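PpiC-type peptidyl-prolyl cis-trans isomerase (Novosphingobium aromaticivorans, PDB 3GPK) probably catalyses the cis-trans isomerisation of peptide bonds preceding proline in periplasmic protein folding, here represented by its parvulin-type (PpiC) domain. Local coordinates at residues 7-12 against 58-63; 11-16 against 44-49. One frame throughout, in Å; residues are numbered along the deposited sequence.

Interaction 1 (7-12 against 58-63); sequences EYRIGE and GGDLGW. With SO4 (sulfate ion), chain D.
Gly59 meets the strand 7-12 first, its carbonyl O accepting the amide of Glu12 (N to O 2.8 Å). The backbone of Gly59 lies so close to Glu12 O that a beta carbon would collide with it, and its positive phi also suits a residue without one. Asp60 comes next, paired with Gly11 as a non-hydrogen-bonded antiparallel pair. Its OD2 forms a salt bridge with Arg9 NH2 at 2.7 Å, while OD1 lies over the centre of one guanidinium face; the carboxylate and guanidinium planes stand 86° apart. The same OD1 accepts the amide of Gly62, closing an Asx turn, so one carboxylate both holds the arginine and shapes its own strand. Leu61 donates its N to Ile10 O at 2.8 Å, and its CD1 packs beside Ile10 CG2. Here the register slips by one residue between the Arg9-Trp63 and Gly11-Asp60 pairs: a beta bulge in the pairing of strand 60-64, at the edge of the four-stranded antiparallel parvulin sheet, with the inner strand 7-16. Gly62 follows, its O receiving a CA-H...O contact from Arg9 CA at 3.4 Å. Trp63 then lays its indole against Arg9: Arg9 CB sits 3.9 Å from the centroid of the six-membered ring of Trp63 and 3° off its normal, a CH-pi contact. With CG anti to the backbone N and the chain extended to NE, Arg9 runs back past the indole to the carboxylate. Arg104 makes a cation-pi contact with the same indole, whose NE1 donates to O3 of a sulfate, probably from the crystallisation liquor, at 2.8 Å and an N-H...O angle of 171°.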
loop_
_atom_site.group_PDB
_atom_site.type_symbol
_atom_site.label_atom_id
_atom_site.label_comp_id
_atom_site.label_asym_id
_atom_site.label_seq_id
_atom_site.Cartn_x
_atom_site.Cartn_y
_atom_site.Cartn_z
ATOM N N GLU A 7 -1.951 14.524 3.810
ATOM C CA GLU A 7 -2.875 13.617 3.154
ATOM C C GLU A 7 -1.971 12.798 2.253
ATOM O O GLU A 7 -0.958 13.290 1.750
ATOM C CB GLU A 7 -3.921 14.372 2.334
ATOM C CG GLU A 7 -4.921 15.128 3.187
ATOM C CD GLU A 7 -5.972 15.827 2.356
ATOM O OE1 GLU A 7 -6.940 15.162 1.933
ATOM O OE2 GLU A 7 -5.817 17.041 2.114
ATOM N N TYR A 8 -2.325 11.541 2.055
ATOM C CA TYR A 8 -1.497 10.665 1.251
ATOM C C TYR A 8 -2.286 9.966 0.174
ATOM O O TYR A 8 -3.383 9.482 0.427
ATOM C CB TYR A 8 -0.864 9.595 2.143
ATOM C CG TYR A 8 -0.053 10.128 3.298
ATOM C CD1 TYR A 8 1.339 10.070 3.280
ATOM C CD2 TYR A 8 -0.677 10.694 4.410
ATOM C CE1 TYR A 8 2.094 10.561 4.343
ATOM C CE2 TYR A 8 0.065 11.189 5.474
ATOM C CZ TYR A 8 1.449 11.118 5.434
ATOM O OH TYR A 8 2.182 11.602 6.491
ATOM N N ARG A 9 -1.727 9.927 -1.034
ATOM C CA ARG A 9 -2.366 9.194 -2.115
ATOM C C ARG A 9 -1.578 7.893 -2.104
ATOM O O ARG A 9 -0.400 7.860 -2.467
ATOM C CB ARG A 9 -2.208 9.895 -3.457
ATOM C CG ARG A 9 -3.042 9.219 -4.534
ATOM C CD ARG A 9 -3.019 9.976 -5.840
ATOM N NE ARG A 9 -4.027 9.472 -6.771
ATOM C CZ ARG A 9 -5.336 9.495 -6.541
ATOM N NH1 ARG A 9 -5.805 9.993 -5.406
ATOM N NH2 ARG A 9 -6.182 9.040 -7.458
ATOM N N ILE A 10 -2.228 6.825 -1.667
ATOM C CA ILE A 10 -1.558 5.542 -1.543
ATOM C C ILE A 10 -2.143 4.431 -2.391
ATOM O O ILE A 10 -3.356 4.357 -2.593
ATOM C CB ILE A 10 -1.566 5.095 -0.054
ATOM C CG1 ILE A 10 -0.792 6.106 0.792
ATOM C CG2 ILE A 10 -0.963 3.704 0.094
ATOM C CD1 ILE A 10 -0.880 5.860 2.282
ATOM N N GLY A 11 -1.255 3.578 -2.892
ATOM C CA GLY A 11 -1.662 2.427 -3.671
ATOM C C GLY A 11 -1.438 1.237 -2.756
ATOM O O GLY A 11 -0.452 1.202 -2.018
ATOM N N GLU A 12 -2.349 0.272 -2.779
ATOM C CA GLU A 12 -2.205 -0.907 -1.923
ATOM C C GLU A 12 -2.511 -2.219 -2.625
ATOM O O GLU A 12 -3.437 -2.305 -3.427
ATOM C CB GLU A 12 -3.129 -0.803 -0.691
ATOM C CG GLU A 12 -3.196 -2.104 0.143
ATOM C CD GLU A 12 -4.172 -2.038 1.304
ATOM O OE1 GLU A 12 -5.240 -1.406 1.150
ATOM O OE2 GLU A 12 -3.876 -2.632 2.366
ATOM N N GLY A 58 -6.623 -0.643 -9.622
ATOM C CA GLY A 58 -5.177 -0.601 -9.490
ATOM C C GLY A 58 -4.676 -0.389 -8.075
ATOM O O GLY A 58 -3.526 0.015 -7.877
ATOM N N GLY A 59 -5.541 -0.641 -7.095
ATOM C CA GLY A 59 -5.157 -0.496 -5.699
ATOM C C GLY A 59 -5.090 0.925 -5.176
ATOM O O GLY A 59 -4.633 1.161 -4.059
ATOM N N ASP A 60 -5.545 1.873 -5.983
ATOM C CA ASP A 60 -5.538 3.283 -5.610
ATOM C C ASP A 60 -6.541 3.538 -4.484
ATOM O O ASP A 60 -7.734 3.296 -4.650
ATOM C CB ASP A 60 -5.901 4.119 -6.848
ATOM C CG ASP A 60 -5.726 5.612 -6.633
ATOM O OD1 ASP A 60 -5.233 6.031 -5.565
ATOM O OD2 ASP A 60 -6.082 6.379 -7.554
ATOM N N LEU A 61 -6.060 4.005 -3.335
ATOM C CA LEU A 61 -6.954 4.288 -2.211
ATOM C C LEU A 61 -7.399 5.738 -2.258
ATOM O O LEU A 61 -8.216 6.173 -1.441
ATOM C CB LEU A 61 -6.247 4.045 -0.876
ATOM C CG LEU A 61 -5.601 2.679 -0.659
ATOM C CD1 LEU A 61 -5.022 2.622 0.750
ATOM C CD2 LEU A 61 -6.628 1.577 -0.863
ATOM N N GLY A 62 -6.861 6.480 -3.220
ATOM C CA GLY A 62 -7.190 7.886 -3.330
ATOM C C GLY A 62 -6.471 8.632 -2.221
ATOM O O GLY A 62 -5.531 8.107 -1.617
ATOM N N TRP A 63 -6.901 9.859 -1.949
ATOM C CA TRP A 63 -6.291 10.660 -0.895
ATOM C C TRP A 63 -6.863 10.245 0.451
ATOM O O TRP A 63 -8.079 10.232 0.639
ATOM C CB TRP A 63 -6.552 12.148 -1.139
ATOM C CG TRP A 63 -5.782 12.700 -2.290
ATOM C CD1 TRP A 63 -6.233 12.899 -3.566
ATOM C CD2 TRP A 63 -4.410 13.104 -2.280
ATOM N NE1 TRP A 63 -5.222 13.404 -4.348
ATOM C CE2 TRP A 63 -4.094 13.542 -3.584
ATOM C CE3 TRP A 63 -3.418 13.142 -1.294
ATOM C CZ2 TRP A 63 -2.822 14.004 -3.929
ATOM C CZ3 TRP A 63 -2.151 13.603 -1.636
ATOM C CH2 TRP A 63 -1.867 14.031 -2.943
HETATM S S SO4 D . -6.486 14.101 -7.998
HETATM O O1 SO4 D . -6.037 14.941 -9.126
HETATM O O2 SO4 D . -7.070 12.850 -8.533
HETATM O O3 SO4 D . -5.327 13.804 -7.139
HETATM O O4 SO4 D . -7.517 14.810 -7.211
HETATM O O HOH W 1 -8.334 12.723 2.563
#

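Interaction 2 (11-16 against 44-49); sequences GEIFLA and AYARQY
Ile13 carries the close-packed part of this contact, setting its CG1 3.7 Å from Ala46 CB and equally near Ala46 CA. The torsion explains the approach: CG1 stands anti to the carbonyl carbon (chi1 -68°), and the extended second torsion carries CD1 onward to the helix backbone, where it lies 3.7 Å from Ala46 N and 3.9 Å from Tyr45 CB. Because Ala46 offers a single methyl, the isoleucine branch can reach the helix main chain itself, and the CA atoms of Ile13 and Ala46 come to 5.2 Å. An alanine in place of Ile13 is likely to open a gap against Ala46 and deprive Tyr45 CB of its apolar neighbour. No hydrogen bond links the two segments, so their joining is apolar packing. This is helix-on-sheet packing within the parvulin fold: helix 42-49 lies against the inner strand 7-16, and the short segments 11-16 and 44-49 run nearly in the same direction, 27° apart with axes 8.1 Å from each other at closest approach. Ile13 also touches Ile97 of the neighbouring strand 94-104. Toward the end of the helix the side chains meet more loosely: Ile13 CG2 and Tyr49 CB are 4.4 Å apart, and Leu15 CD2 stays clear of Tyr49 CB too, although it approaches the backbone O of Tyr49 closely, at 3.1 Å. The exposed side is at Tyr49, whose ring leads away from strand 11-16 and touches Ile32 of helix 22-37, with Gln48 CG over the centre of one of its faces. Tyr45 likewise offers CB to Ile13 while its phenol end leads away. Leu15, by contrast, is buried, and helix 22-37 supplies Val25 and Ala29 beside it.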
loop_
_atom_site.group_PDB
_atom_site.type_symbol
_atom_site.label_atom_id
_atom_site.label_comp_id
_atom_site.label_asym_id
_atom_site.label_seq_id
_atom_site.Cartn_x
_atom_site.Cartn_y
_atom_site.Cartn_z
ATOM N N GLY A 11 -1.255 3.578 -2.892
ATOM C CA GLY A 11 -1.662 2.427 -3.671
ATOM C C GLY A 11 -1.438 1.237 -2.756
ATOM O O GLY A 11 -0.452 1.202 -2.018
ATOM N N GLU A 12 -2.349 0.272 -2.779
ATOM C CA GLU A 12 -2.205 -0.907 -1.923
ATOM C C GLU A 12 -2.511 -2.219 -2.625
ATOM O O GLU A 12 -3.437 -2.305 -3.427
ATOM C CB GLU A 12 -3.129 -0.803 -0.691
ATOM C CG GLU A 12 -3.196 -2.104 0.143
ATOM C CD GLU A 12 -4.172 -2.038 1.304
ATOM O OE1 GLU A 12 -5.240 -1.406 1.150
ATOM O OE2 GLU A 12 -3.876 -2.632 2.366
ATOM N N ILE A 13 -1.705 -3.233 -2.324
ATOM C CA ILE A 13 -1.921 -4.584 -2.826
ATOM C C ILE A 13 -2.037 -5.404 -1.544
ATOM O O ILE A 13 -1.085 -5.484 -0.773
ATOM C CB ILE A 13 -0.730 -5.118 -3.656
ATOM C CG1 ILE A 13 -0.609 -4.335 -4.972
ATOM C CG2 ILE A 13 -0.931 -6.607 -3.924
ATOM C CD1 ILE A 13 0.558 -4.772 -5.859
ATOM N N PHE A 14 -3.209 -5.982 -1.307
ATOM C CA PHE A 14 -3.443 -6.775 -0.107
ATOM C C PHE A 14 -3.552 -8.258 -0.405
ATOM O O PHE A 14 -4.274 -8.658 -1.313
ATOM C CB PHE A 14 -4.728 -6.306 0.576
ATOM C CG PHE A 14 -5.191 -7.211 1.681
ATOM C CD1 PHE A 14 -4.447 -7.343 2.848
ATOM C CD2 PHE A 14 -6.360 -7.951 1.540
ATOM C CE1 PHE A 14 -4.856 -8.203 3.862
ATOM C CE2 PHE A 14 -6.778 -8.814 2.545
ATOM C CZ PHE A 14 -6.025 -8.941 3.709
ATOM N N LEU A 15 -2.833 -9.070 0.366
ATOM C CA LEU A 15 -2.886 -10.518 0.204
ATOM C C LEU A 15 -3.331 -11.088 1.543
ATOM O O LEU A 15 -2.625 -10.967 2.544
ATOM C CB LEU A 15 -1.515 -11.086 -0.168
ATOM C CG LEU A 15 -0.853 -10.604 -1.461
ATOM C CD1 LEU A 15 0.335 -11.506 -1.752
ATOM C CD2 LEU A 15 -1.839 -10.653 -2.627
ATOM N N ALA A 16 -4.514 -11.693 1.555
ATOM C CA ALA A 16 -5.063 -12.262 2.781
ATOM C C ALA A 16 -4.365 -13.555 3.165
ATOM O O ALA A 16 -3.945 -14.329 2.306
ATOM C CB ALA A 16 -6.559 -12.507 2.610
ATOM N N ALA A 44 -1.015 -2.978 -12.611
ATOM C CA ALA A 44 -1.131 -4.321 -13.162
ATOM C C ALA A 44 -1.049 -5.388 -12.080
ATOM O O ALA A 44 -1.859 -6.318 -12.058
ATOM C CB ALA A 44 -0.052 -4.551 -14.199
ATOM N N TYR A 45 -0.070 -5.263 -11.188
ATOM C CA TYR A 45 0.076 -6.244 -10.126
ATOM C C TYR A 45 -1.082 -6.187 -9.141
ATOM O O TYR A 45 -1.516 -7.218 -8.635
ATOM C CB TYR A 45 1.427 -6.067 -9.421
ATOM C CG TYR A 45 2.556 -6.742 -10.165
ATOM C CD1 TYR A 45 2.904 -8.065 -9.885
ATOM C CD2 TYR A 45 3.216 -6.098 -11.214
ATOM C CE1 TYR A 45 3.866 -8.730 -10.631
ATOM C CE2 TYR A 45 4.186 -6.762 -11.970
ATOM C CZ TYR A 45 4.501 -8.082 -11.675
ATOM O OH TYR A 45 5.406 -8.780 -12.444
ATOM N N ALA A 46 -1.594 -4.988 -8.885
ATOM C CA ALA A 46 -2.718 -4.839 -7.967
ATOM C C ALA A 46 -3.960 -5.506 -8.556
ATOM O O ALA A 46 -4.682 -6.211 -7.862
ATOM C CB ALA A 46 -2.981 -3.361 -7.701
ATOM N N ARG A 47 -4.211 -5.289 -9.843
ATOM C CA ARG A 47 -5.374 -5.895 -10.478
ATOM C C ARG A 47 -5.293 -7.420 -10.473
ATOM O O ARG A 47 -6.304 -8.110 -10.319
ATOM C CB ARG A 47 -5.515 -5.379 -11.913
ATOM C CG ARG A 47 -6.044 -3.962 -11.972
ATOM C CD ARG A 47 -6.009 -3.386 -13.368
ATOM N NE ARG A 47 -6.826 -2.179 -13.432
ATOM C CZ ARG A 47 -6.860 -1.352 -14.470
ATOM N NH1 ARG A 47 -6.112 -1.595 -15.538
ATOM N NH2 ARG A 47 -7.661 -0.293 -14.446
ATOM N N GLN A 48 -4.083 -7.945 -10.622
ATOM C CA GLN A 48 -3.883 -9.390 -10.645
ATOM C C GLN A 48 -3.861 -10.054 -9.270
ATOM O O GLN A 48 -4.448 -11.125 -9.076
ATOM C CB GLN A 48 -2.574 -9.714 -11.381
ATOM C CG GLN A 48 -2.060 -11.152 -11.225
ATOM C CD GLN A 48 -3.073 -12.204 -11.636
ATOM O OE1 GLN A 48 -3.959 -11.945 -12.450
ATOM N NE2 GLN A 48 -2.939 -13.402 -11.083
ATOM N N TYR A 49 -3.205 -9.407 -8.314
ATOM C CA TYR A 49 -3.046 -9.989 -6.987
ATOM C C TYR A 49 -3.797 -9.422 -5.796
ATOM O O TYR A 49 -4.002 -10.139 -4.820
ATOM C CB TYR A 49 -1.556 -10.003 -6.627
ATOM C CG TYR A 49 -0.720 -10.894 -7.511
ATOM C CD1 TYR A 49 -0.853 -12.284 -7.457
ATOM C CD2 TYR A 49 0.201 -10.355 -8.406
ATOM C CE1 TYR A 49 -0.089 -13.112 -8.273
ATOM C CE2 TYR A 49 0.974 -11.180 -9.228
ATOM C CZ TYR A 49 0.820 -12.554 -9.155
ATOM O OH TYR A 49 1.558 -13.379 -9.967
#

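How the interactions relate
Interactions 1 and 2 lie along one strand, 7-16, with centres about 12 Å apart, and share Gly11 and Glu12. Along the chain, strand 7-16 comes first, then helix 22-37, helix 42-49 and strand 60-64, so interaction 2 closes over the shorter span and interaction 1 over the longer one. The first is a strand-to-strand contact at the edge of the sheet; the second brings a helix against the same inner strand. They meet directly where Gly58 O packs 3.4 Å from Ala46 CB. Both fall in the PpiC-type domain, where strand 7-16 thus pairs with strand 60-64 through one part and carries helix 42-49 on its later part.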